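Local coordinates for protein paraflagellar rod component (Trypanosoma brucei, PDB 2Q0X) that is of unknown function but adopts the alpha/beta-hydrolase fold and is named as a component of the paraflagellar rod, at residues V75-I80 / A88-D93; A111-S116 / R137-G142; L42-Q47 / V71-P76; L121-L126 / G221-P226; A158-H163 / K181-P186. All blocks are in the same frame, centred on the assembly; numbering follows the deposited sequence.

How the contacts relate
Along the chain, contact 3 comes first, and contact 1 begins on Val75 and Pro76, which the two share; their centres lie about 9 Å apart. Contact 2 follows, interleaved with contact 4, and contact 5 is nested inside the long excursion that contact 4 closes. Contacts 2 and 3, centres about 11 Å apart, pair strands of the central sheet, where strand 40-44 bonds to strand 110-115. Contact 1 joins helix 87-104 to the loop after strand 69-73, contact 4 helix 119-128 to the loop before strand 227-232; the helices pack together. Contact 5, its centre about 24 Å from that of contact 2, lies in the inserted segments beyond the sheet's carboxyl edge, so the five run from hydrolase core to covering region.

Contact 1: V75-I80 / A88-D93; sequences VPSGKI and AHDAED
Asp90 reaches from helix 87-104 to the short 3-10 turn at Pro76 to Gly78 and grips Ser77 through both carboxylate oxygens. Its OD1 accepts Ser77 N at 3.2 Å with the syn lone pair, the bond bent to 140°. OD2 takes the hydroxyl of Ser77; the modelled OG to OD2 distance, 2.3 Å, is so short that the exact length is doubtful. Val75, crossing the Asp90 side chain at about a right angle, brings CG1 beside the same carboxylate, and the Pro76 ring slides past it with CD 3.5 Å from Asp90 OD1. Arg191 adds a salt bridge to Asp90 OD2, and Gln85 a hydrogen bond to OD1. One turn further on, Asp93 meets CG of the same proline, its OD2 3.4 Å from Pro76 CG and hydrogen-bonded to Gln85. Both oxygens of the buried Asp90 carboxylate are thus satisfied, and the salt bridge from Arg191 would favour the ionised form of Asp90, which joins the turn after strand 69-73 to the helix.

Contact 2: A111-S116 / R137-G142; sequences ALFATS and RVILHG
Leu112 bonds to both Arg137 and Ile139 in the parallel pairing of two central strands: Ile139 N gives a bond to Leu112 O at 2.7 Å, and Leu112 N reaches back to Arg137 O. The ladder continues with Ala114 N to Ile139 O and His141 N to Ala114 O, both 3.0 Å. A last, weak bond joins Ser116 N to His141 O at 3.5 Å, where waters take over: one is shared by Ser116 O and His141 O, another by Ser116 N and His141 ND1.

On one face the ring of Phe113, its CG anti to the backbone N (chi1 177°), leans on Ile139, CD2 to CG2 3.6 Å; on the other Ala114 CB meets Leu140 CD2. Further out, Trp43 meets Phe113 edge-to-face, helix 280-299 covers that side, and helix 119-128 covers the Ala114 and Leu140 side. Asp267 receives His141 NE2, and Asp295 pairs with Arg137. Strand 110-115, helix 119-128 and strand 135-143 form a beta-alpha-beta unit, and Ser116, with phi 57° and psi -136° at the strand-helix turn, is consistent with the nucleophile elbow of alpha/beta hydrolases.

Contact 3: L42-Q47 / V71-P76; sequences LWVGGQ and VQVEVP
With CG anti to the backbone N (chi1 174°) and CD1 turned by chi2 of 55°, Leu42 lays CD1 on Val71 CG1 at 3.6 Å. Trp43 shares that first torsion but goes to the opposite face, where CE3 touches CB and CG of Gln72; its ring stands 69° from the amide plane. These pairs belong to the beta-alpha-beta unit of strand 40-44, helix 57-64 and strand 69-73, part of the parallel core of the hydrolase fold. Trp43 N bonds to Val71 O at 2.9 Å, but the return bond, Val73 N to Trp43 O, is weak, and the strands then splay.

Beyond that point Val75 fills in: its CG2 is pressed tightly against Val44 CG2 at 3.2 Å and close to Gly45 O. The loop of Gly45 and Gly46 follows the strand that, in relatives, leads to the oxyanion hole. Where direct pairing stops, one water is gripped three ways, accepting from Gly45 N and from Val75 N and donating to Val73 O at 2.6 Å.

Contact 4: L121-L126 / G221-P226; sequences LVFELL and GVIKVP
Leu126 and Ile223 make the tight part of this contact, with Leu126 CD2 pushed to 3.3 Å from Ile223 CG1, nearer than ordinary carbon contact. The same methyl also lies near CB, CG2 and CD1 of Ile223, so a single leucine branch sits against most of the isoleucine. Ile223 has CG1 beside its backbone N (chi1 -59°) and extends beyond it, which carries CD1 onward to Phe123 CE1 at 3.7 Å, reaching the ring obliquely. The buried side is entirely apolar; no hydrogen bond crosses between the two segments.

Helix 119-128 is the crossover helix between strands 110-115 and 135-143 of the alpha/beta-hydrolase sheet, and residues 221-226 lead into strand 227-232, the next strand along. Leu126 and Phe123 also touch Val138 and Leu140 of the sheet, so they wedge between it and the incoming loop.

Packing is looser at Val222, which is partly exposed. Its CG2 stands 4.0 Å from Leu126 CB and 4.2 Å from Phe123 CD1, near the plane of the ring and at its edge, and comes to 3.7 Å from Phe123 O. On the solvent side Lys224 takes no part in the apolar contact: its chain doubles back so that NZ donates to Gly221 O at 2.9 Å.

Contact 5: A158-H163 / K181-P186; sequences AARKEH and KHYDIP
His182 points its side chain at helix 154-170, where Ala159, Arg160 and His163 receive it. Its CB lies against Arg160 CG, and CG comes next to CG and CB of His163. ND1 stands 3.2 Å above the His163 ring plane, over its centre. CE1 follows, 3.3 Å from His163 ND1, while CD2 and NE2 lie near Ala159 O, which is over the same face of the His182 ring as His163 CB. The two imidazoles meet obliquely, centroids 4.1 Å apart and planes at 36°, and His163 CB makes a CH-pi contact with that face. Lys181 CG covers the opposite face.

The backbone adds a weak bond, Arg160 NE to His182 O at 3.3 Å, in which the oxygen lies at the guanidinium edge. The arginine gets there with CG anti to the backbone N (chi1 -177°) and a bend at chi3; its NE then lies at the edge of the Tyr183 ring, 3.4 Å from CD1, the two flat groups nearly perpendicular. His163 NE2 bonds to Ala178 O, and Tyr183 OH to Glu202. Helix and loop both belong to the long insertion between strands 135-143 and 227-232, the place where alpha/beta hydrolases commonly carry their cap or lid.

Contact 1: V75-I80 / A88-D93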
# COMPACT_ATOMS: atom_id res chain seq x y z
N VAL A 75 1.15 -3.80 -5.97
CA VAL A 75 2.31 -3.35 -6.75
C VAL A 75 3.24 -2.51 -5.87
O VAL A 75 2.80 -1.52 -5.32
CB VAL A 75 1.88 -2.45 -7.96
CG1 VAL A 75 3.08 -2.12 -8.83
CG2 VAL A 75 0.90 -3.13 -8.79
N PRO A 76 4.53 -2.91 -5.75
CA PRO A 76 5.49 -2.20 -4.89
C PRO A 76 5.66 -0.71 -5.21
O PRO A 76 5.87 0.10 -4.31
CB PRO A 76 6.81 -2.93 -5.16
CG PRO A 76 6.41 -4.27 -5.67
CD PRO A 76 5.12 -4.10 -6.39
N SER A 77 5.60 -0.37 -6.50
CA SER A 77 5.70 0.99 -6.98
C SER A 77 4.48 1.83 -6.63
O SER A 77 4.48 3.03 -6.85
CB SER A 77 5.92 1.01 -8.49
OG SER A 77 4.79 0.47 -9.15
N GLY A 78 3.43 1.20 -6.10
CA GLY A 78 2.29 1.91 -5.55
C GLY A 78 2.62 2.57 -4.22
O GLY A 78 1.88 3.42 -3.77
N LYS A 79 3.74 2.19 -3.60
CA LYS A 79 4.12 2.73 -2.31
C LYS A 79 5.21 3.79 -2.42
O LYS A 79 6.08 3.74 -3.31
CB LYS A 79 4.58 1.59 -1.39
CG LYS A 79 3.45 0.63 -1.02
CD LYS A 79 3.49 0.18 0.45
CE LYS A 79 3.15 1.31 1.41
NZ LYS A 79 3.13 0.85 2.83
N ILE A 80 5.14 4.77 -1.51
CA ILE A 80 6.25 5.68 -1.27
C ILE A 80 7.49 4.84 -0.91
O ILE A 80 7.37 3.76 -0.32
CB ILE A 80 5.89 6.73 -0.15
CG1 ILE A 80 5.19 7.96 -0.77
CG2 ILE A 80 7.15 7.22 0.62
CD1 ILE A 80 3.76 7.80 -1.01
N ALA A 88 9.65 -2.86 -15.34
CA ALA A 88 10.39 -4.12 -15.44
C ALA A 88 10.68 -4.71 -14.05
O ALA A 88 10.65 -5.92 -13.87
CB ALA A 88 11.71 -3.92 -16.24
N HIS A 89 10.96 -3.84 -13.08
CA HIS A 89 11.26 -4.29 -11.72
C HIS A 89 10.02 -4.71 -10.96
O HIS A 89 10.06 -5.71 -10.26
CB HIS A 89 12.06 -3.23 -10.97
CG HIS A 89 13.46 -3.06 -11.48
ND1 HIS A 89 13.74 -2.52 -12.72
CD2 HIS A 89 14.66 -3.36 -10.92
CE1 HIS A 89 15.05 -2.50 -12.90
NE2 HIS A 89 15.63 -3.00 -11.83
N ASP A 90 8.92 -3.96 -11.09
CA ASP A 90 7.62 -4.39 -10.58
C ASP A 90 7.25 -5.78 -11.11
O ASP A 90 6.85 -6.65 -10.34
CB ASP A 90 6.50 -3.41 -11.02
CG ASP A 90 6.23 -2.28 -10.02
OD1 ASP A 90 6.71 -2.29 -8.87
OD2 ASP A 90 5.47 -1.37 -10.41
N ALA A 91 7.38 -5.96 -12.44
CA ALA A 91 7.15 -7.24 -13.13
C ALA A 91 7.97 -8.36 -12.53
O ALA A 91 7.45 -9.44 -12.24
CB ALA A 91 7.50 -7.11 -14.62
N GLU A 92 9.25 -8.09 -12.34
CA GLU A 92 10.17 -9.01 -11.71
C GLU A 92 9.73 -9.43 -10.30
O GLU A 92 9.75 -10.60 -9.98
CB GLU A 92 11.58 -8.42 -11.67
CG GLU A 92 12.61 -9.37 -11.10
CD GLU A 92 14.02 -8.92 -11.34
OE1 GLU A 92 14.29 -7.69 -11.27
OE2 GLU A 92 14.88 -9.81 -11.57
N ASP A 93 9.34 -8.45 -9.48
CA ASP A 93 8.76 -8.74 -8.16
C ASP A 93 7.52 -9.62 -8.25
O ASP A 93 7.36 -10.55 -7.47
CB ASP A 93 8.38 -7.43 -7.44
CG ASP A 93 9.57 -6.57 -7.13
OD1 ASP A 93 10.68 -7.10 -7.08
OD2 ASP A 93 9.38 -5.36 -6.98

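Contact 2: A111-S116 / R137-G142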
# COMPACT_ATOMS: atom_id res chain seq x y z
N ALA A 111 -3.75 -17.93 -13.60
CA ALA A 111 -4.43 -16.98 -14.46
C ALA A 111 -4.05 -15.57 -14.00
O ALA A 111 -4.39 -15.15 -12.89
CB ALA A 111 -5.95 -17.20 -14.38
N LEU A 112 -3.31 -14.84 -14.84
CA LEU A 112 -2.90 -13.47 -14.49
C LEU A 112 -4.01 -12.48 -14.84
O LEU A 112 -4.48 -12.45 -15.97
CB LEU A 112 -1.62 -13.06 -15.23
CG LEU A 112 -0.27 -13.11 -14.51
CD1 LEU A 112 0.85 -12.52 -15.40
CD2 LEU A 112 -0.32 -12.39 -13.19
N PHE A 113 -4.39 -11.67 -13.85
CA PHE A 113 -5.47 -10.73 -13.96
C PHE A 113 -4.93 -9.33 -13.60
O PHE A 113 -4.46 -9.11 -12.49
CB PHE A 113 -6.58 -11.20 -13.01
CG PHE A 113 -7.80 -10.31 -12.92
CD1 PHE A 113 -8.59 -10.36 -11.79
CD2 PHE A 113 -8.18 -9.46 -13.96
CE1 PHE A 113 -9.72 -9.55 -11.66
CE2 PHE A 113 -9.31 -8.66 -13.86
CZ PHE A 113 -10.08 -8.71 -12.70
N ALA A 114 -4.94 -8.41 -14.55
CA ALA A 114 -4.49 -7.05 -14.28
C ALA A 114 -5.57 -6.08 -14.62
O ALA A 114 -6.28 -6.25 -15.59
CB ALA A 114 -3.23 -6.70 -15.05
N THR A 115 -5.70 -5.06 -13.76
CA THR A 115 -6.53 -3.91 -14.02
C THR A 115 -5.65 -2.68 -14.11
O THR A 115 -4.55 -2.64 -13.54
CB THR A 115 -7.56 -3.70 -12.88
OG1 THR A 115 -6.89 -3.68 -11.61
CG2 THR A 115 -8.63 -4.79 -12.92
N SER A 116 -6.15 -1.67 -14.82
CA SER A 116 -5.49 -0.35 -14.87
C SER A 116 -4.03 -0.43 -15.40
O SER A 116 -3.76 -1.16 -16.35
CB SER A 116 -5.58 0.33 -13.49
OG SER A 116 -5.16 1.66 -13.57
N ARG A 137 -3.56 -18.45 -18.50
CA ARG A 137 -4.63 -17.55 -18.91
C ARG A 137 -4.23 -16.17 -18.50
O ARG A 137 -3.57 -15.98 -17.50
CB ARG A 137 -5.98 -17.88 -18.24
CG ARG A 137 -6.73 -19.04 -18.84
CD ARG A 137 -6.38 -20.35 -18.15
NE ARG A 137 -6.35 -21.49 -19.08
CZ ARG A 137 -7.31 -22.40 -19.16
NH1 ARG A 137 -8.38 -22.30 -18.41
NH2 ARG A 137 -7.19 -23.41 -19.98
N VAL A 138 -4.64 -15.20 -19.30
CA VAL A 138 -4.44 -13.81 -19.00
C VAL A 138 -5.78 -13.08 -19.12
O VAL A 138 -6.54 -13.30 -20.05
CB VAL A 138 -3.35 -13.19 -19.91
CG1 VAL A 138 -3.21 -11.73 -19.64
CG2 VAL A 138 -1.97 -13.93 -19.72
N ILE A 139 -6.06 -12.22 -18.15
CA ILE A 139 -7.25 -11.38 -18.17
C ILE A 139 -6.80 -9.94 -17.96
O ILE A 139 -6.16 -9.64 -16.97
CB ILE A 139 -8.25 -11.76 -17.02
CG1 ILE A 139 -8.68 -13.23 -17.11
CG2 ILE A 139 -9.45 -10.78 -17.01
CD1 ILE A 139 -8.98 -13.89 -15.75
N LEU A 140 -7.16 -9.06 -18.88
CA LEU A 140 -6.76 -7.67 -18.77
C LEU A 140 -7.98 -6.77 -18.87
O LEU A 140 -8.80 -6.92 -19.77
CB LEU A 140 -5.74 -7.29 -19.85
CG LEU A 140 -4.50 -8.17 -20.01
CD1 LEU A 140 -3.71 -7.79 -21.26
CD2 LEU A 140 -3.66 -8.14 -18.80
N HIS A 141 -8.08 -5.82 -17.95
CA HIS A 141 -9.14 -4.81 -17.96
C HIS A 141 -8.52 -3.47 -18.23
O HIS A 141 -7.47 -3.13 -17.68
CB HIS A 141 -9.93 -4.79 -16.64
CG HIS A 141 -11.07 -3.81 -16.64
ND1 HIS A 141 -10.89 -2.46 -16.45
CD2 HIS A 141 -12.40 -3.99 -16.83
CE1 HIS A 141 -12.06 -1.85 -16.50
NE2 HIS A 141 -12.99 -2.75 -16.74
N GLY A 142 -9.21 -2.71 -19.09
CA GLY A 142 -8.87 -1.32 -19.28
C GLY A 142 -10.03 -0.45 -19.69
O GLY A 142 -10.98 -0.90 -20.35
O HOH W 1 -5.62 -1.42 -18.41
O HOH W 2 -8.94 -0.78 -15.41

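Contact 3: L42-Q47 / V71-P76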
# COMPACT_ATOMS: atom_id res chain seq x y z
N LEU A 42 -4.34 -14.52 -10.06
CA LEU A 42 -3.49 -13.55 -9.41
C LEU A 42 -3.77 -12.18 -10.00
O LEU A 42 -3.59 -11.95 -11.21
CB LEU A 42 -2.03 -13.91 -9.62
CG LEU A 42 -0.96 -12.93 -9.12
CD1 LEU A 42 -1.17 -12.61 -7.64
CD2 LEU A 42 0.47 -13.48 -9.40
N TRP A 43 -4.14 -11.26 -9.11
CA TRP A 43 -4.49 -9.90 -9.48
C TRP A 43 -3.37 -8.90 -9.12
O TRP A 43 -2.87 -8.89 -8.01
CB TRP A 43 -5.79 -9.47 -8.81
CG TRP A 43 -6.10 -8.02 -9.06
CD1 TRP A 43 -6.64 -7.48 -10.19
CD2 TRP A 43 -5.83 -6.92 -8.18
NE1 TRP A 43 -6.75 -6.13 -10.07
CE2 TRP A 43 -6.25 -5.76 -8.85
CE3 TRP A 43 -5.29 -6.81 -6.91
CZ2 TRP A 43 -6.14 -4.50 -8.27
CZ3 TRP A 43 -5.17 -5.56 -6.34
CH2 TRP A 43 -5.60 -4.43 -7.02
N VAL A 44 -3.04 -8.04 -10.08
CA VAL A 44 -2.19 -6.89 -9.86
C VAL A 44 -2.87 -5.69 -10.53
O VAL A 44 -3.50 -5.81 -11.57
CB VAL A 44 -0.69 -7.16 -10.38
CG1 VAL A 44 -0.60 -7.25 -11.84
CG2 VAL A 44 0.25 -6.11 -9.85
N GLY A 45 -2.77 -4.54 -9.91
CA GLY A 45 -3.50 -3.37 -10.36
C GLY A 45 -2.63 -2.16 -10.56
O GLY A 45 -1.38 -2.24 -10.62
N GLY A 46 -3.32 -1.03 -10.67
CA GLY A 46 -2.69 0.25 -10.74
C GLY A 46 -2.02 0.61 -9.43
O GLY A 46 -2.23 -0.02 -8.39
N GLN A 47 -1.22 1.66 -9.50
CA GLN A 47 -0.43 2.10 -8.36
C GLN A 47 -1.30 2.65 -7.22
O GLN A 47 -0.91 2.55 -6.07
CB GLN A 47 0.60 3.14 -8.78
CG GLN A 47 1.76 2.57 -9.55
CD GLN A 47 2.69 3.65 -10.11
OE1 GLN A 47 2.37 4.29 -11.11
NE2 GLN A 47 3.84 3.83 -9.48
N VAL A 71 -5.79 -14.58 -5.48
CA VAL A 71 -4.63 -13.99 -4.83
C VAL A 71 -4.47 -12.56 -5.31
O VAL A 71 -4.62 -12.30 -6.50
CB VAL A 71 -3.33 -14.76 -5.14
CG1 VAL A 71 -2.13 -14.09 -4.45
CG2 VAL A 71 -3.45 -16.24 -4.71
N GLN A 72 -4.14 -11.67 -4.36
CA GLN A 72 -3.97 -10.23 -4.59
C GLN A 72 -2.65 -9.76 -4.03
O GLN A 72 -2.29 -10.12 -2.92
CB GLN A 72 -5.07 -9.47 -3.89
CG GLN A 72 -6.43 -9.74 -4.45
CD GLN A 72 -7.52 -9.08 -3.62
OE1 GLN A 72 -7.76 -7.88 -3.74
NE2 GLN A 72 -8.16 -9.87 -2.76
N VAL A 73 -1.94 -8.96 -4.81
CA VAL A 73 -0.67 -8.38 -4.39
C VAL A 73 -0.78 -6.90 -4.66
O VAL A 73 -1.38 -6.49 -5.66
CB VAL A 73 0.57 -9.01 -5.15
CG1 VAL A 73 0.52 -8.75 -6.65
CG2 VAL A 73 1.92 -8.52 -4.57
N GLU A 74 -0.20 -6.09 -3.78
CA GLU A 74 -0.06 -4.67 -4.08
C GLU A 74 1.25 -4.40 -4.80
O GLU A 74 2.31 -4.75 -4.29
CB GLU A 74 -0.21 -3.83 -2.81
CG GLU A 74 -1.66 -3.70 -2.39
CD GLU A 74 -1.85 -3.04 -1.02
OE1 GLU A 74 -3.02 -2.64 -0.73
OE2 GLU A 74 -0.83 -2.95 -0.25
N VAL A 75 1.15 -3.80 -5.97
CA VAL A 75 2.31 -3.35 -6.75
C VAL A 75 3.24 -2.51 -5.87
O VAL A 75 2.80 -1.52 -5.32
CB VAL A 75 1.88 -2.45 -7.96
CG1 VAL A 75 3.08 -2.12 -8.83
CG2 VAL A 75 0.90 -3.13 -8.79
N PRO A 76 4.53 -2.91 -5.75
CA PRO A 76 5.49 -2.20 -4.89
C PRO A 76 5.66 -0.71 -5.21
O PRO A 76 5.87 0.10 -4.31
CB PRO A 76 6.81 -2.93 -5.16
CG PRO A 76 6.41 -4.27 -5.67
CD PRO A 76 5.12 -4.10 -6.39
O HOH W 3 -1.61 -4.38 -7.11

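Contact 4: L121-L126 / G221-P226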
# COMPACT_ATOMS: atom_id res chain seq x y z
N LEU A 121 2.61 -4.42 -16.38
CA LEU A 121 3.43 -5.44 -15.78
C LEU A 121 3.20 -6.79 -16.45
O LEU A 121 4.12 -7.58 -16.57
CB LEU A 121 3.17 -5.54 -14.28
CG LEU A 121 3.29 -4.23 -13.48
CD1 LEU A 121 3.33 -4.55 -11.98
CD2 LEU A 121 4.51 -3.41 -13.90
N VAL A 122 1.97 -7.06 -16.88
CA VAL A 122 1.65 -8.35 -17.45
C VAL A 122 2.37 -8.55 -18.78
O VAL A 122 2.88 -9.64 -19.01
CB VAL A 122 0.12 -8.56 -17.56
CG1 VAL A 122 -0.22 -9.81 -18.40
CG2 VAL A 122 -0.50 -8.66 -16.17
N PHE A 123 2.44 -7.52 -19.63
CA PHE A 123 3.10 -7.65 -20.93
C PHE A 123 4.59 -7.92 -20.76
O PHE A 123 5.16 -8.78 -21.43
CB PHE A 123 2.85 -6.44 -21.84
CG PHE A 123 1.43 -6.36 -22.36
CD1 PHE A 123 0.97 -7.28 -23.29
CD2 PHE A 123 0.55 -5.38 -21.90
CE1 PHE A 123 -0.33 -7.21 -23.77
CE2 PHE A 123 -0.75 -5.31 -22.37
CZ PHE A 123 -1.19 -6.22 -23.31
N GLU A 124 5.19 -7.18 -19.82
CA GLU A 124 6.58 -7.37 -19.42
C GLU A 124 6.84 -8.75 -18.83
O GLU A 124 7.82 -9.42 -19.19
CB GLU A 124 6.95 -6.27 -18.42
CG GLU A 124 8.39 -6.23 -18.03
CD GLU A 124 9.33 -5.95 -19.19
OE1 GLU A 124 8.93 -5.23 -20.14
OE2 GLU A 124 10.47 -6.47 -19.12
N LEU A 125 5.95 -9.19 -17.94
CA LEU A 125 6.01 -10.53 -17.36
C LEU A 125 5.98 -11.60 -18.44
O LEU A 125 6.85 -12.44 -18.47
CB LEU A 125 4.83 -10.80 -16.40
CG LEU A 125 5.09 -10.65 -14.90
CD1 LEU A 125 3.80 -10.89 -14.08
CD2 LEU A 125 6.15 -11.60 -14.47
N LEU A 126 4.96 -11.56 -19.29
CA LEU A 126 4.73 -12.58 -20.31
C LEU A 126 5.87 -12.76 -21.32
O LEU A 126 6.05 -13.85 -21.85
CB LEU A 126 3.41 -12.31 -21.04
CG LEU A 126 2.18 -12.96 -20.40
CD1 LEU A 126 2.11 -12.70 -18.94
CD2 LEU A 126 0.93 -12.45 -21.04
N GLY A 221 1.04 -9.84 -28.97
CA GLY A 221 1.89 -10.87 -29.59
C GLY A 221 2.70 -11.72 -28.63
O GLY A 221 2.97 -12.87 -28.93
N VAL A 222 3.08 -11.17 -27.46
CA VAL A 222 3.84 -11.92 -26.46
C VAL A 222 2.97 -12.88 -25.64
O VAL A 222 3.49 -13.73 -24.94
CB VAL A 222 4.63 -11.02 -25.49
CG1 VAL A 222 5.57 -10.05 -26.27
CG2 VAL A 222 3.68 -10.27 -24.52
N ILE A 223 1.66 -12.72 -25.71
CA ILE A 223 0.71 -13.53 -24.95
C ILE A 223 0.42 -14.78 -25.76
O ILE A 223 -0.15 -14.71 -26.85
CB ILE A 223 -0.62 -12.74 -24.68
CG1 ILE A 223 -0.35 -11.44 -23.91
CG2 ILE A 223 -1.63 -13.57 -23.92
CD1 ILE A 223 -1.62 -10.70 -23.55
N LYS A 224 0.84 -15.93 -25.23
CA LYS A 224 0.80 -17.19 -25.97
C LYS A 224 -0.27 -18.14 -25.44
O LYS A 224 -0.31 -19.32 -25.81
CB LYS A 224 2.15 -17.91 -25.88
CG LYS A 224 3.36 -17.03 -26.19
CD LYS A 224 3.32 -16.51 -27.58
CE LYS A 224 4.73 -16.15 -28.08
NZ LYS A 224 4.61 -15.21 -29.24
N VAL A 225 -1.14 -17.62 -24.59
CA VAL A 225 -2.18 -18.40 -23.96
C VAL A 225 -3.49 -17.63 -24.10
O VAL A 225 -3.48 -16.49 -24.53
CB VAL A 225 -1.83 -18.71 -22.47
CG1 VAL A 225 -0.52 -19.53 -22.41
CG2 VAL A 225 -1.75 -17.42 -21.63
N PRO A 226 -4.62 -18.27 -23.77
CA PRO A 226 -5.89 -17.58 -23.93
C PRO A 226 -6.01 -16.25 -23.16
O PRO A 226 -5.54 -16.12 -22.02
CB PRO A 226 -6.91 -18.63 -23.47
CG PRO A 226 -6.23 -19.95 -23.68
CD PRO A 226 -4.81 -19.66 -23.30

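Contact 5: A158-H163 / K181-P186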
# COMPACT_ATOMS: atom_id res chain seq x y z
N ALA A 158 4.54 12.31 -27.69
CA ALA A 158 5.88 12.89 -27.72
C ALA A 158 6.10 13.88 -26.58
O ALA A 158 7.19 13.95 -26.01
CB ALA A 158 6.13 13.58 -29.06
N ALA A 159 5.05 14.64 -26.25
CA ALA A 159 5.11 15.64 -25.18
C ALA A 159 5.21 14.98 -23.80
O ALA A 159 5.98 15.44 -22.95
CB ALA A 159 3.89 16.56 -25.26
N ARG A 160 4.42 13.92 -23.59
CA ARG A 160 4.50 13.11 -22.37
C ARG A 160 5.85 12.39 -22.26
O ARG A 160 6.41 12.29 -21.17
CB ARG A 160 3.38 12.06 -22.35
CG ARG A 160 3.34 11.21 -21.09
CD ARG A 160 2.60 9.90 -21.28
NE ARG A 160 1.37 10.04 -22.05
CZ ARG A 160 1.14 9.48 -23.24
NH1 ARG A 160 2.06 8.73 -23.85
NH2 ARG A 160 -0.03 9.66 -23.84
N LYS A 161 6.34 11.87 -23.38
CA LYS A 161 7.63 11.15 -23.41
C LYS A 161 8.76 12.08 -22.96
O LYS A 161 9.61 11.70 -22.16
CB LYS A 161 7.93 10.63 -24.83
CG LYS A 161 9.28 9.91 -24.98
CD LYS A 161 9.35 9.12 -26.30
CE LYS A 161 10.69 8.37 -26.48
NZ LYS A 161 11.85 9.25 -26.85
N GLU A 162 8.73 13.30 -23.49
CA GLU A 162 9.73 14.32 -23.18
C GLU A 162 9.61 14.76 -21.72
O GLU A 162 10.62 14.82 -21.02
CB GLU A 162 9.53 15.53 -24.10
CG GLU A 162 10.58 16.62 -23.98
CD GLU A 162 10.33 17.75 -24.96
OE1 GLU A 162 9.41 17.61 -25.80
OE2 GLU A 162 11.04 18.78 -24.89
N HIS A 163 8.38 15.04 -21.29
CA HIS A 163 8.10 15.48 -19.92
C HIS A 163 8.63 14.50 -18.88
O HIS A 163 9.14 14.92 -17.83
CB HIS A 163 6.59 15.69 -19.73
CG HIS A 163 6.21 16.28 -18.41
ND1 HIS A 163 6.31 17.63 -18.14
CD2 HIS A 163 5.73 15.71 -17.28
CE1 HIS A 163 5.91 17.87 -16.91
NE2 HIS A 163 5.55 16.72 -16.36
N LYS A 181 -0.99 16.73 -16.06
CA LYS A 181 -1.45 17.35 -17.30
C LYS A 181 -1.07 16.50 -18.52
O LYS A 181 -1.69 16.61 -19.57
CB LYS A 181 -0.96 18.82 -17.40
CG LYS A 181 0.22 19.08 -18.33
CD LYS A 181 0.64 20.55 -18.32
CE LYS A 181 1.44 20.94 -17.07
NZ LYS A 181 0.64 21.72 -16.07
N HIS A 182 -0.09 15.63 -18.34
CA HIS A 182 0.41 14.78 -19.43
C HIS A 182 -0.12 13.34 -19.43
O HIS A 182 0.05 12.63 -20.41
CB HIS A 182 1.94 14.80 -19.42
CG HIS A 182 2.52 16.09 -19.92
ND1 HIS A 182 3.16 16.99 -19.11
CD2 HIS A 182 2.50 16.64 -21.16
CE1 HIS A 182 3.55 18.03 -19.82
NE2 HIS A 182 3.16 17.85 -21.07
N TYR A 183 -0.77 12.90 -18.35
CA TYR A 183 -1.44 11.59 -18.35
C TYR A 183 -2.69 11.69 -17.50
O TYR A 183 -2.81 12.61 -16.71
CB TYR A 183 -0.51 10.48 -17.82
CG TYR A 183 -0.84 9.10 -18.36
CD1 TYR A 183 -0.75 8.83 -19.72
CD2 TYR A 183 -1.27 8.09 -17.52
CE1 TYR A 183 -1.05 7.58 -20.22
CE2 TYR A 183 -1.58 6.83 -18.01
CZ TYR A 183 -1.47 6.58 -19.36
OH TYR A 183 -1.77 5.33 -19.85
N ASP A 184 -3.63 10.75 -17.68
CA ASP A 184 -4.91 10.79 -16.97
C ASP A 184 -4.95 9.93 -15.70
O ASP A 184 -5.20 10.43 -14.62
CB ASP A 184 -6.09 10.44 -17.90
CG ASP A 184 -5.82 9.24 -18.79
OD1 ASP A 184 -4.78 8.58 -18.62
OD2 ASP A 184 -6.66 8.95 -19.66
N ILE A 185 -4.72 8.63 -15.84
CA ILE A 185 -4.72 7.71 -14.72
C ILE A 185 -3.50 8.06 -13.85
O ILE A 185 -2.45 8.41 -14.39
CB ILE A 185 -4.66 6.25 -15.23
CG1 ILE A 185 -5.97 5.90 -15.95
CG2 ILE A 185 -4.36 5.27 -14.09
CD1 ILE A 185 -5.89 4.62 -16.75
N PRO A 186 -3.63 8.01 -12.50
CA PRO A 186 -2.46 8.27 -11.66
C PRO A 186 -1.28 7.32 -11.88
O PRO A 186 -1.44 6.10 -11.87
CB PRO A 186 -3.01 8.16 -10.24
CG PRO A 186 -4.46 8.35 -10.36
CD PRO A 186 -4.84 7.77 -11.69